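Local structure of molybdate-binding protein MolA (3PSH) at residues L45-W48 and K49-G53; G194-G197 and S198-T202; S226-N229 and V230-W233; G289-W292 and L293-L297. The protein binds molybdate and tungstate in the periplasm and serves as the solute-binding component of the low-affinity MolBCA molybdate importer. One frame throughout, in Å; residues are numbered along the deposited sequence.

Interaction 1: residues L45-W48 and K49-G53; sequences LSNW and KKQLG
The short helix 48-52 begins on a type I turn, L45 to W48, and across this start the W48 and K49 side chains run next to each other in the same direction. W48 CG sits between its own backbone N and carbonyl carbon (chi1 71°), which sets the indole alongside the K49 chain, one ring face turned to its methylenes. K49 CG then rests 3.5 Å from the centroid of the W48 six-membered ring, almost straight above it, a CH-pi contact; farther along the extended chain K49 CE is 3.4 Å from W48 CZ2. Lysine suits the place because its methylenes cover the ring while NZ reaches on to a salt bridge with E64. N47 is the N-cap residue, yet its amide makes no capping bond; instead N47 ND2 packs 3.7 Å from Q51 CG. This single helical turn follows edge strand 41-44 of a parallel sheet in this Fe/B12-type binding protein and brings Q51 next to molybdate and H26, its carbonyl O accepting from R243 NH1. Q51 N bonds to N47 O at 3.0 Å and L52 N to W48 O at 2.8 Å. A water donates to S46 O and accepts from K49 N. G53, just past the helix, has a positive phi that favours glycine.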
ATOM      1  N   LEU A  45     -11.563   1.792   9.586  1.00 12.88           N
ATOM      2  CA  LEU A  45     -11.989   2.897   8.749  1.00 12.25           C
ATOM      3  C   LEU A  45     -13.278   2.600   7.960  1.00 11.52           C
ATOM      4  O   LEU A  45     -13.472   1.542   7.387  1.00 15.12           O
ATOM      5  CB  LEU A  45     -10.867   3.381   7.783  1.00 12.43           C
ATOM      6  CG  LEU A  45     -10.401   2.373   6.695  1.00 14.18           C
ATOM      7  CD1 LEU A  45      -9.506   3.130   5.662  1.00 18.57           C
ATOM      8  CD2 LEU A  45      -9.755   1.135   7.127  1.00 12.24           C
ATOM      9  N   SER A  46     -14.141   3.585   7.927  1.00 13.65           N
ATOM     10  CA  SER A  46     -15.444   3.337   7.285  1.00 15.34           C
ATOM     11  C   SER A  46     -15.365   3.152   5.726  1.00 13.96           C
ATOM     12  O   SER A  46     -16.286   2.526   5.154  1.00 17.91           O
ATOM     13  CB  SER A  46     -16.408   4.487   7.657  1.00 14.94           C
ATOM     14  OG  SER A  46     -15.959   5.749   7.125  1.00 16.73           O
ATOM     15  N   ASN A  47     -14.266   3.649   5.099  1.00 15.21           N
ATOM     16  CA  ASN A  47     -14.002   3.406   3.664  1.00 14.94           C
ATOM     17  C   ASN A  47     -13.134   2.196   3.357  1.00 16.12           C
ATOM     18  O   ASN A  47     -12.453   2.191   2.289  1.00 16.90           O
ATOM     19  CB  ASN A  47     -13.467   4.711   3.036  1.00 15.13           C
ATOM     20  CG  ASN A  47     -12.296   5.308   3.752  1.00 20.49           C
ATOM     21  OD1 ASN A  47     -12.075   5.083   4.963  1.00 17.66           O
ATOM     22  ND2 ASN A  47     -11.509   6.126   2.997  1.00 19.53           N
ATOM     23  N   TRP A  48     -13.147   1.201   4.249  1.00 13.02           N
ATOM     24  CA  TRP A  48     -12.293  -0.030   4.037  1.00 15.68           C
ATOM     25  C   TRP A  48     -12.610  -0.780   2.738  1.00 16.64           C
ATOM     26  O   TRP A  48     -11.661  -1.158   2.004  1.00 14.82           O
ATOM     27  CB  TRP A  48     -12.254  -0.900   5.281  1.00 16.44           C
ATOM     28  CG  TRP A  48     -13.544  -1.609   5.561  1.00 14.99           C
ATOM     29  CD1 TRP A  48     -14.625  -1.154   6.331  1.00 13.44           C
ATOM     30  CD2 TRP A  48     -13.884  -2.915   5.104  1.00 16.18           C
ATOM     31  NE1 TRP A  48     -15.620  -2.131   6.332  1.00 13.64           N
ATOM     32  CE2 TRP A  48     -15.181  -3.228   5.612  1.00 16.27           C
ATOM     33  CE3 TRP A  48     -13.239  -3.867   4.254  1.00 19.58           C
ATOM     34  CZ2 TRP A  48     -15.831  -4.504   5.330  1.00 14.88           C
ATOM     35  CZ3 TRP A  48     -13.895  -5.159   3.972  1.00 19.18           C
ATOM     36  CH2 TRP A  48     -15.174  -5.434   4.499  1.00 19.22           C
ATOM     37  N   LYS A  49     -13.881  -0.897   2.356  1.00 16.28           N
ATOM     38  CA  LYS A  49     -14.109  -1.665   1.124  1.00 16.80           C
ATOM     39  C   LYS A  49     -13.572  -0.866  -0.089  1.00 16.09           C
ATOM     40  O   LYS A  49     -13.019  -1.434  -1.000  1.00 14.97           O
ATOM     41  CB  LYS A  49     -15.628  -1.884   0.944  1.00 18.08           C
ATOM     42  CG  LYS A  49     -16.179  -2.870   1.987  1.00 17.82           C
ATOM     43  CD  LYS A  49     -17.727  -3.217   1.779  1.00 20.79           C
ATOM     44  CE  LYS A  49     -18.280  -4.138   2.936  1.00 16.22           C
ATOM     45  NZ  LYS A  49     -19.816  -3.993   2.709  1.00 21.27           N
ATOM     46  N   LYS A  50     -13.764   0.408  -0.110  1.00 15.62           N
ATOM     47  CA  LYS A  50     -13.229   1.225  -1.245  1.00 16.48           C
ATOM     48  C   LYS A  50     -11.682   1.156  -1.338  1.00 17.10           C
ATOM     49  O   LYS A  50     -11.098   0.861  -2.440  1.00 16.25           O
ATOM     50  CB  LYS A  50     -13.710   2.659  -1.231  1.00 17.95           C
ATOM     51  CG  LYS A  50     -13.088   3.409  -2.339  1.00 19.95           C
ATOM     52  CD  LYS A  50     -13.951   4.629  -2.660  1.00 27.58           C
ATOM     53  CE  LYS A  50     -13.556   5.265  -3.977  1.00 30.82           C
ATOM     54  NZ  LYS A  50     -12.514   6.208  -3.509  1.00 37.51           N
ATOM     55  N   GLN A  51     -11.042   1.307  -0.175  1.00 15.42           N
ATOM     56  CA  GLN A  51      -9.595   1.412  -0.179  1.00 14.31           C
ATOM     57  C   GLN A  51      -8.876   0.081  -0.320  1.00 13.08           C
ATOM     58  O   GLN A  51      -7.732   0.017  -0.850  1.00 14.40           O
ATOM     59  CB  GLN A  51      -9.185   2.093   1.174  1.00 16.35           C
ATOM     60  CG  GLN A  51      -9.553   3.586   1.212  1.00 14.70           C
ATOM     61  CD  GLN A  51      -8.911   4.424   0.091  1.00 15.55           C
ATOM     62  OE1 GLN A  51      -7.796   4.204  -0.329  1.00 18.45           O
ATOM     63  NE2 GLN A  51      -9.696   5.396  -0.438  1.00 20.07           N
ATOM     64  N   LEU A  52      -9.513  -1.018   0.175  1.00 12.63           N
ATOM     65  CA  LEU A  52      -8.966  -2.370   0.022  1.00 13.75           C
ATOM     66  C   LEU A  52      -9.468  -3.131  -1.204  1.00 13.06           C
ATOM     67  O   LEU A  52      -8.885  -4.193  -1.533  1.00 15.99           O
ATOM     68  CB  LEU A  52      -9.120  -3.262   1.312  1.00 15.51           C
ATOM     69  CG  LEU A  52      -8.363  -2.671   2.531  1.00 18.81           C
ATOM     70  CD1 LEU A  52      -8.733  -3.483   3.796  1.00 17.05           C
ATOM     71  CD2 LEU A  52      -6.839  -2.947   2.405  1.00 17.30           C
ATOM     72  N   GLY A  53     -10.495  -2.630  -1.858  1.00 14.88           N
ATOM     73  CA  GLY A  53     -11.092  -3.342  -2.921  1.00 15.89           C
ATOM     74  C   GLY A  53     -12.285  -4.206  -2.547  1.00 18.29           C
ATOM     75  O   GLY A  53     -12.323  -4.808  -1.512  1.00 17.82           O
TER
HETATM   76  O   HOH W   1     -16.322   0.213   3.555  1.00 17.95           O

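Interaction 2: residues G194-G197 and S198-T202; sequences GTYG and SGKYT. With MOO (molybdate ion), chain B.
Y196 OH is gripped on two accounts: it donates to molybdate O1 over 2.5 Å, a short bond, and is also hydrogen-bonded to Q241 NE2. The two partners fix the direction of the hydroxyl, and the anion oxygen lies near the ring plane at the edge. Across the turn, T202 OG1 stands over one face of the Y196 ring, 3.3 Å from Y196 CG and so above the CB end of the ring rather than its centre. The threonine oxygen is anti to its carbonyl carbon (chi1 -50°), a setting that keeps it against the tyrosine while it bonds to A277 O. Threonine is short enough to set its hydroxyl against the CB end of the ring and still reach that carbonyl. K200 approaches at the edge, its CG 4.1 Å from Y196 CD1; the chain runs roughly perpendicular to the tyrosine and carries NZ away to L125 O. Glycine suits the bend between them at G199, where phi is positive. A water donates to G197 O at 2.7 Å inside this bend. The whole is a strand-turn-helix connection, from 194-196 to 201-208, that presents a tyrosine to the oxyanion in the molybdate pocket.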
ATOM      1  N   GLY A 194      -6.677  10.602 -11.749  1.00 18.32           N
ATOM      2  CA  GLY A 194      -5.747  10.643 -10.574  1.00 17.16           C
ATOM      3  C   GLY A 194      -4.483   9.825 -10.952  1.00 17.25           C
ATOM      4  O   GLY A 194      -4.567   8.804 -11.658  1.00 16.89           O
ATOM      5  N   THR A 195      -3.322  10.272 -10.485  1.00 15.49           N
ATOM      6  CA  THR A 195      -2.101   9.395 -10.643  1.00 15.48           C
ATOM      7  C   THR A 195      -1.204   9.622  -9.476  1.00 17.19           C
ATOM      8  O   THR A 195      -1.491  10.524  -8.607  1.00 18.60           O
ATOM      9  CB  THR A 195      -1.392   9.634 -12.005  1.00 14.60           C
ATOM     10  OG1 THR A 195      -0.462   8.571 -12.205  1.00 15.71           O
ATOM     11  CG2 THR A 195      -0.510  10.903 -11.963  1.00 13.71           C
ATOM     12  N   TYR A 196      -0.111   8.890  -9.412  1.00 14.51           N
ATOM     13  CA  TYR A 196       0.915   9.158  -8.359  1.00 14.59           C
ATOM     14  C   TYR A 196       2.160   9.647  -8.986  1.00 16.31           C
ATOM     15  O   TYR A 196       2.707   9.075  -9.980  1.00 19.14           O
ATOM     16  CB  TYR A 196       1.311   7.880  -7.608  1.00 14.65           C
ATOM     17  CG  TYR A 196       0.145   7.211  -6.900  1.00 12.70           C
ATOM     18  CD1 TYR A 196      -0.017   7.234  -5.476  1.00 14.44           C
ATOM     19  CD2 TYR A 196      -0.824   6.437  -7.624  1.00 13.40           C
ATOM     20  CE1 TYR A 196      -1.106   6.479  -4.826  1.00 12.71           C
ATOM     21  CE2 TYR A 196      -1.898   5.813  -6.985  1.00 15.69           C
ATOM     22  CZ  TYR A 196      -2.100   5.840  -5.590  1.00 10.61           C
ATOM     23  OH  TYR A 196      -3.100   5.120  -5.007  1.00 17.03           O
ATOM     24  N   GLY A 197       2.704  10.676  -8.400  1.00 15.84           N
ATOM     25  CA  GLY A 197       3.911  11.177  -8.868  1.00 15.39           C
ATOM     26  C   GLY A 197       5.074  10.816  -7.907  1.00 16.43           C
ATOM     27  O   GLY A 197       5.093   9.736  -7.308  1.00 14.63           O
ATOM     28  N   SER A 198       6.014  11.742  -7.650  1.00 16.70           N
ATOM     29  CA  SER A 198       7.163  11.490  -6.784  1.00 16.07           C
ATOM     30  C   SER A 198       6.760  11.264  -5.284  1.00 14.93           C
ATOM     31  O   SER A 198       5.628  11.656  -4.872  1.00 14.53           O
ATOM     32  CB  SER A 198       8.245  12.627  -6.850  1.00 15.97           C
ATOM     33  OG  SER A 198       7.588  13.831  -6.345  1.00 20.45           O
ATOM     34  N   GLY A 199       7.684  10.660  -4.539  1.00 16.21           N
ATOM     35  CA  GLY A 199       7.563  10.410  -3.079  1.00 16.35           C
ATOM     36  C   GLY A 199       6.620   9.290  -2.753  1.00 16.72           C
ATOM     37  O   GLY A 199       6.056   9.221  -1.611  1.00 16.54           O
ATOM     38  N   LYS A 200       6.353   8.397  -3.759  1.00 14.38           N
ATOM     39  CA  LYS A 200       5.373   7.354  -3.463  1.00 12.99           C
ATOM     40  C   LYS A 200       5.945   5.972  -3.810  1.00 13.73           C
ATOM     41  O   LYS A 200       6.694   5.852  -4.806  1.00 14.03           O
ATOM     42  CB  LYS A 200       4.132   7.625  -4.341  1.00 13.32           C
ATOM     43  CG  LYS A 200       3.362   8.888  -3.968  1.00 15.87           C
ATOM     44  CD  LYS A 200       2.587   8.691  -2.614  1.00 14.44           C
ATOM     45  CE  LYS A 200       2.436  10.003  -1.902  1.00 16.44           C
ATOM     46  NZ  LYS A 200       1.723   9.663  -0.555  1.00 19.11           N
ATOM     47  N   TYR A 201       5.425   4.925  -3.185  1.00 14.15           N
ATOM     48  CA  TYR A 201       5.852   3.502  -3.498  1.00 12.50           C
ATOM     49  C   TYR A 201       5.599   3.071  -5.016  1.00 12.13           C
ATOM     50  O   TYR A 201       6.368   2.297  -5.620  1.00 13.21           O
ATOM     51  CB  TYR A 201       5.210   2.467  -2.540  1.00 13.99           C
ATOM     52  CG  TYR A 201       5.572   1.061  -2.957  1.00 10.63           C
ATOM     53  CD1 TYR A 201       6.911   0.636  -2.921  1.00 14.83           C
ATOM     54  CD2 TYR A 201       4.561   0.232  -3.516  1.00 12.43           C
ATOM     55  CE1 TYR A 201       7.252  -0.620  -3.438  1.00  9.58           C
ATOM     56  CE2 TYR A 201       4.832  -0.994  -4.016  1.00 10.60           C
ATOM     57  CZ  TYR A 201       6.175  -1.448  -3.948  1.00  9.23           C
ATOM     58  OH  TYR A 201       6.564  -2.646  -4.477  1.00 15.08           O
ATOM     59  N   THR A 202       4.520   3.635  -5.578  1.00 12.04           N
ATOM     60  CA  THR A 202       4.162   3.389  -7.007  1.00 10.59           C
ATOM     61  C   THR A 202       5.441   3.394  -7.895  1.00 12.20           C
ATOM     62  O   THR A 202       5.736   2.390  -8.598  1.00 15.09           O
ATOM     63  CB  THR A 202       3.157   4.433  -7.487  1.00 12.73           C
ATOM     64  OG1 THR A 202       2.028   4.538  -6.552  1.00 14.91           O
ATOM     65  CG2 THR A 202       2.648   4.052  -8.894  1.00 14.41           C
TER
HETATM   66 MO   MOO B   1      -2.507   4.392  -1.017  1.00 33.20          MO
HETATM   67  O1  MOO B   1      -2.296   4.500  -2.692  1.00 14.90           O
HETATM   68  O2  MOO B   1      -2.507   5.948  -0.280  1.00 20.52           O
HETATM   69  O3  MOO B   1      -1.227   3.500  -0.337  1.00 16.87           O
HETATM   70  O4  MOO B   1      -3.890   3.437  -0.770  1.00 14.46           O
HETATM   71  O   HOH W   2       6.131   7.298  -7.939  1.00 19.60           O

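Interaction 3: residues S226-N229 and V230-W233; sequences SLEN and VLEW
E228 CG, anti to the backbone N (chi1 -174°), and the bend at chi2 bring its carboxylate over to the extended E232 chain, whose CG lies beside its own backbone N. The carboxylates meet one helical turn apart, E228 OE2 only 2.7 Å from E232 OE2, with the two planes 67° apart. One of the two acids is probably protonated and donates to the other, which would remove most of the like-charge repulsion on this exposed face. Nearby, L227 CD1 packs 4.0 Å from L231 CG, an apolar i to i+4 pair, and L231 CD1 also lies 3.7 Å from E228 OE1. All of this belongs to the short helix 227-233, which follows strand 222-224 and is capped at its start by S226. The serine is a suitable N-cap: its OG accepts from N229 N at 3.2 Å. Inside the helix L231 N bonds to L227 O and E232 N to E228 O, while the first such bond, V230 N to S226 O, is weak. W233 turns its indole back over the preceding turn, where N229 CB makes a CH-pi contact 4.0 Å from the centroid of the six-membered ring, over its face. N229 O lies over the same ring system and accepts from W233 N at 3.0 Å. V230 and W233 rest on Y187 of strand 184-188.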
ATOM      1  N   SER A 226      -4.241  16.410 -15.959  1.00 24.89           N
ATOM      2  CA  SER A 226      -5.115  16.495 -17.164  1.00 24.61           C
ATOM      3  C   SER A 226      -4.776  15.421 -18.186  1.00 23.40           C
ATOM      4  O   SER A 226      -3.650  14.845 -18.170  1.00 22.89           O
ATOM      5  CB  SER A 226      -4.951  17.862 -17.878  1.00 26.51           C
ATOM      6  OG  SER A 226      -3.597  17.990 -18.361  1.00 25.98           O
ATOM      7  N   LEU A 227      -5.742  15.191 -19.074  1.00 24.53           N
ATOM      8  CA  LEU A 227      -5.599  14.330 -20.236  1.00 25.29           C
ATOM      9  C   LEU A 227      -4.415  14.800 -21.064  1.00 25.40           C
ATOM     10  O   LEU A 227      -3.601  13.963 -21.494  1.00 25.75           O
ATOM     11  CB  LEU A 227      -6.931  14.199 -21.039  1.00 25.87           C
ATOM     12  CG  LEU A 227      -6.967  13.310 -22.327  1.00 29.11           C
ATOM     13  CD1 LEU A 227      -6.189  11.898 -22.154  1.00 25.64           C
ATOM     14  CD2 LEU A 227      -8.371  13.107 -22.903  1.00 28.56           C
ATOM     15  N   GLU A 228      -4.252  16.123 -21.209  1.00 26.48           N
ATOM     16  CA  GLU A 228      -3.092  16.650 -21.952  1.00 26.78           C
ATOM     17  C   GLU A 228      -1.698  16.152 -21.380  1.00 25.45           C
ATOM     18  O   GLU A 228      -0.760  15.769 -22.132  1.00 24.52           O
ATOM     19  CB  GLU A 228      -3.188  18.194 -22.131  1.00 26.48           C
ATOM     20  CG  GLU A 228      -2.103  18.786 -23.020  1.00 26.34           C
ATOM     21  CD  GLU A 228      -2.150  18.331 -24.463  1.00 28.33           C
ATOM     22  OE1 GLU A 228      -3.188  17.800 -24.957  1.00 35.31           O
ATOM     23  OE2 GLU A 228      -1.086  18.449 -25.096  1.00 34.85           O
ATOM     24  N   ASN A 229      -1.550  16.155 -20.043  1.00 24.59           N
ATOM     25  CA  ASN A 229      -0.356  15.598 -19.368  1.00 23.33           C
ATOM     26  C   ASN A 229      -0.078  14.155 -19.805  1.00 21.62           C
ATOM     27  O   ASN A 229       1.044  13.840 -20.151  1.00 21.16           O
ATOM     28  CB  ASN A 229      -0.516  15.632 -17.822  1.00 23.33           C
ATOM     29  CG  ASN A 229      -0.665  17.048 -17.253  1.00 28.17           C
ATOM     30  OD1 ASN A 229       0.000  18.006 -17.687  1.00 29.38           O
ATOM     31  ND2 ASN A 229      -1.590  17.187 -16.283  1.00 26.29           N
ATOM     32  N   VAL A 230      -1.100  13.304 -19.786  1.00 20.11           N
ATOM     33  CA  VAL A 230      -0.922  11.887 -20.108  1.00 20.82           C
ATOM     34  C   VAL A 230      -0.593  11.675 -21.623  1.00 21.33           C
ATOM     35  O   VAL A 230       0.250  10.822 -21.996  1.00 22.63           O
ATOM     36  CB  VAL A 230      -2.197  11.080 -19.811  1.00 21.28           C
ATOM     37  CG1 VAL A 230      -1.903   9.544 -19.971  1.00 19.77           C
ATOM     38  CG2 VAL A 230      -2.783  11.440 -18.432  1.00 23.25           C
ATOM     39  N   LEU A 231      -1.205  12.507 -22.469  1.00 22.12           N
ATOM     40  CA  LEU A 231      -0.885  12.422 -23.928  1.00 22.85           C
ATOM     41  C   LEU A 231       0.557  12.845 -24.186  1.00 22.50           C
ATOM     42  O   LEU A 231       1.257  12.207 -24.983  1.00 21.30           O
ATOM     43  CB  LEU A 231      -1.802  13.358 -24.672  1.00 22.22           C
ATOM     44  CG  LEU A 231      -3.311  13.070 -24.714  1.00 23.90           C
ATOM     45  CD1 LEU A 231      -4.106  14.231 -25.431  1.00 23.80           C
ATOM     46  CD2 LEU A 231      -3.605  11.723 -25.367  1.00 21.05           C
ATOM     47  N   GLU A 232       0.987  13.895 -23.496  1.00 20.44           N
ATOM     48  CA  GLU A 232       2.407  14.370 -23.511  1.00 22.80           C
ATOM     49  C   GLU A 232       3.410  13.293 -23.018  1.00 22.28           C
ATOM     50  O   GLU A 232       4.462  13.050 -23.617  1.00 22.33           O
ATOM     51  CB  GLU A 232       2.567  15.730 -22.798  1.00 23.00           C
ATOM     52  CG  GLU A 232       2.001  16.875 -23.700  1.00 27.28           C
ATOM     53  CD  GLU A 232       1.861  18.265 -23.019  1.00 35.04           C
ATOM     54  OE1 GLU A 232       2.679  18.626 -22.152  1.00 27.43           O
ATOM     55  OE2 GLU A 232       0.928  19.044 -23.384  1.00 34.74           O
ATOM     56  N   TRP A 233       3.047  12.601 -21.934  1.00 19.23           N
ATOM     57  CA  TRP A 233       3.882  11.569 -21.358  1.00 20.09           C
ATOM     58  C   TRP A 233       3.896  10.355 -22.269  1.00 20.23           C
ATOM     59  O   TRP A 233       4.921   9.716 -22.414  1.00 20.20           O
ATOM     60  CB  TRP A 233       3.405  11.126 -19.912  1.00 18.50           C
ATOM     61  CG  TRP A 233       3.672  12.177 -18.879  1.00 20.36           C
ATOM     62  CD1 TRP A 233       4.744  13.048 -18.822  1.00 23.24           C
ATOM     63  CD2 TRP A 233       2.859  12.447 -17.730  1.00 21.64           C
ATOM     64  NE1 TRP A 233       4.629  13.845 -17.705  1.00 23.03           N
ATOM     65  CE2 TRP A 233       3.464  13.538 -17.054  1.00 18.60           C
ATOM     66  CE3 TRP A 233       1.634  11.933 -17.255  1.00 23.88           C
ATOM     67  CZ2 TRP A 233       2.888  14.116 -15.878  1.00 18.06           C
ATOM     68  CZ3 TRP A 233       1.072  12.514 -16.052  1.00 20.20           C
ATOM     69  CH2 TRP A 233       1.701  13.601 -15.429  1.00 16.16           C
TER

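Interaction 4: residues G289-W292 and L293-L297; sequences GEVW and LAKAL
L293 meets W292 through both backbone and side chain: W292 CE3 lies 3.4 Å from L293 N, and L293 CD1 makes an apolar contact 4.0 Å from W292 CZ3. With CG anti to the backbone N (chi1 -178°), W292 turns the CE3 edge of its indole back against the backbone of L293. L293 N is hydrogen-bonded to G289 O at 3.0 Å. Leucine offers a methyl to the CZ3 corner of the indole. A294 comes next, its N bonded to E290 O at 2.9 Å and its methyl 3.3 Å from that same oxygen. The small side chain lets neighbouring parts of the protein come close: L171 and L175 of helix 168-175 lie against it, and so does F302.

At K295 the backbone N reaches V291 O over 2.8 Å, and CG also packs 3.3 Å from V291 O. CG of the lysine thus rests against the oxygen that its own N-H bonds, while the bends at chi3 and chi4 carry NZ off to the carbonyl oxygens of F302 and V305. A296 N closes the next turn on W292 O at 2.8 Å; its compact methyl, on an exposed part of the helix, sits near this oxygen. L297 ends the helix, its N bonded to L293 O.

Helix 283-297 is flanked by helices 168-175, 201-208 and 307-319. V291, W292 and K295 touch L307 of helix 307-319, W292 also meets P272 and Y274, and E290, salt-bridged to R168 and hydrogen-bonded to Y201 OH, touches M205 and H208 of helix 201-208.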
ATOM      1  N   GLY A 289       4.120  -8.588  -6.047  1.00 15.21           N
ATOM      2  CA  GLY A 289       3.756  -7.626  -7.025  1.00 13.98           C
ATOM      3  C   GLY A 289       4.931  -7.271  -7.948  1.00 14.70           C
ATOM      4  O   GLY A 289       4.713  -7.147  -9.148  1.00 13.77           O
ATOM      5  N   GLU A 290       6.100  -6.956  -7.391  1.00 13.39           N
ATOM      6  CA  GLU A 290       7.228  -6.553  -8.234  1.00 12.42           C
ATOM      7  C   GLU A 290       7.658  -7.708  -9.148  1.00 12.09           C
ATOM      8  O   GLU A 290       8.011  -7.500 -10.310  1.00 13.69           O
ATOM      9  CB  GLU A 290       8.416  -6.146  -7.379  1.00 13.31           C
ATOM     10  CG  GLU A 290       8.079  -4.838  -6.654  1.00 12.22           C
ATOM     11  CD  GLU A 290       9.228  -4.333  -5.748  1.00 13.80           C
ATOM     12  OE1 GLU A 290      10.304  -4.969  -5.638  1.00 14.45           O
ATOM     13  OE2 GLU A 290       8.969  -3.276  -5.022  1.00 13.65           O
ATOM     14  N   VAL A 291       7.501  -8.932  -8.668  1.00 14.30           N
ATOM     15  CA  VAL A 291       7.862 -10.136  -9.499  1.00 14.35           C
ATOM     16  C   VAL A 291       6.786 -10.231 -10.630  1.00 15.21           C
ATOM     17  O   VAL A 291       7.151 -10.400 -11.824  1.00 13.44           O
ATOM     18  CB  VAL A 291       7.957 -11.450  -8.677  1.00 13.67           C
ATOM     19  CG1 VAL A 291       8.274 -12.639  -9.604  1.00 16.81           C
ATOM     20  CG2 VAL A 291       9.040 -11.312  -7.544  1.00 14.62           C
ATOM     21  N   TRP A 292       5.472 -10.092 -10.310  1.00 13.65           N
ATOM     22  CA  TRP A 292       4.493 -10.021 -11.412  1.00 12.99           C
ATOM     23  C   TRP A 292       4.809  -8.993 -12.483  1.00 11.75           C
ATOM     24  O   TRP A 292       4.759  -9.326 -13.723  1.00 13.80           O
ATOM     25  CB  TRP A 292       3.091  -9.778 -10.849  1.00 13.96           C
ATOM     26  CG  TRP A 292       2.040  -9.745 -11.970  1.00 14.84           C
ATOM     27  CD1 TRP A 292       1.320 -10.801 -12.419  1.00 14.25           C
ATOM     28  CD2 TRP A 292       1.532  -8.592 -12.633  1.00 16.99           C
ATOM     29  NE1 TRP A 292       0.441 -10.412 -13.401  1.00 12.33           N
ATOM     30  CE2 TRP A 292       0.547  -9.043 -13.568  1.00 12.71           C
ATOM     31  CE3 TRP A 292       1.872  -7.197 -12.598  1.00 12.64           C
ATOM     32  CZ2 TRP A 292      -0.110  -8.133 -14.447  1.00 16.03           C
ATOM     33  CZ3 TRP A 292       1.220  -6.282 -13.516  1.00 12.78           C
ATOM     34  CH2 TRP A 292       0.223  -6.784 -14.405  1.00 18.62           C
ATOM     35  N   LEU A 293       5.150  -7.748 -12.056  1.00 12.73           N
ATOM     36  CA  LEU A 293       5.328  -6.719 -13.059  1.00 11.83           C
ATOM     37  C   LEU A 293       6.636  -7.048 -13.861  1.00 11.22           C
ATOM     38  O   LEU A 293       6.696  -6.822 -15.095  1.00 14.23           O
ATOM     39  CB  LEU A 293       5.422  -5.316 -12.386  1.00 12.48           C
ATOM     40  CG  LEU A 293       5.600  -4.132 -13.319  1.00 11.88           C
ATOM     41  CD1 LEU A 293       4.438  -4.025 -14.329  1.00 15.98           C
ATOM     42  CD2 LEU A 293       5.667  -2.868 -12.423  1.00 16.28           C
ATOM     43  N   ALA A 294       7.664  -7.549 -13.152  1.00 14.09           N
ATOM     44  CA  ALA A 294       8.956  -7.867 -13.831  1.00 12.81           C
ATOM     45  C   ALA A 294       8.653  -8.932 -14.881  1.00 14.30           C
ATOM     46  O   ALA A 294       9.128  -8.819 -16.009  1.00 13.83           O
ATOM     47  CB  ALA A 294       9.974  -8.365 -12.856  1.00 13.72           C
ATOM     48  N   LYS A 295       7.855  -9.971 -14.541  1.00 12.85           N
ATOM     49  CA  LYS A 295       7.609 -11.067 -15.465  1.00 14.40           C
ATOM     50  C   LYS A 295       6.731 -10.608 -16.631  1.00 12.43           C
ATOM     51  O   LYS A 295       6.806 -11.158 -17.760  1.00 13.42           O
ATOM     52  CB  LYS A 295       6.909 -12.282 -14.779  1.00 16.00           C
ATOM     53  CG  LYS A 295       7.619 -13.043 -13.796  1.00 17.37           C
ATOM     54  CD  LYS A 295       6.792 -14.326 -13.304  1.00 17.14           C
ATOM     55  CE  LYS A 295       6.266 -15.386 -14.384  1.00 20.10           C
ATOM     56  NZ  LYS A 295       7.356 -16.325 -14.845  1.00 21.10           N
ATOM     57  N   ALA A 296       5.811  -9.678 -16.346  1.00 10.92           N
ATOM     58  CA  ALA A 296       4.939  -9.152 -17.362  1.00 12.52           C
ATOM     59  C   ALA A 296       5.770  -8.395 -18.415  1.00 14.43           C
ATOM     60  O   ALA A 296       5.453  -8.407 -19.598  1.00 16.09           O
ATOM     61  CB  ALA A 296       3.822  -8.228 -16.710  1.00 16.68           C
ATOM     62  N   LEU A 297       6.777  -7.667 -17.973  1.00 13.07           N
ATOM     63  CA  LEU A 297       7.479  -6.721 -18.853  1.00 13.34           C
ATOM     64  C   LEU A 297       8.757  -7.432 -19.413  1.00 13.80           C
ATOM     65  O   LEU A 297       9.193  -7.014 -20.516  1.00 15.23           O
ATOM     66  CB  LEU A 297       8.000  -5.482 -18.092  1.00 11.56           C
ATOM     67  CG  LEU A 297       6.902  -4.636 -17.425  1.00 11.46           C
ATOM     68  CD1 LEU A 297       7.623  -3.455 -16.702  1.00 14.91           C
ATOM     69  CD2 LEU A 297       5.836  -4.176 -18.452  1.00 15.15           C
TER

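How the interactions relate
The four contacts come in series along the chain, and none nests in or crosses another; each closes only a turn of its own. Interaction 1 follows strand 41-44 in the first parallel sheet, and interaction 2 joins strand 194-196 to helix 201-208 beside the second. Their nearest atoms are about 7 Å apart, and both border the molybdate, interaction 1 through Q51 and interaction 2 through Y196. Interaction 3, on helix 227-233, lies about 16 Å from interaction 2, centre to centre, at the surface. Interaction 4, late in helix 283-297, touches interaction 2: Y201 OH is 2.5 Å from E290 OE2, a probable hydrogen bond tying the two helices together.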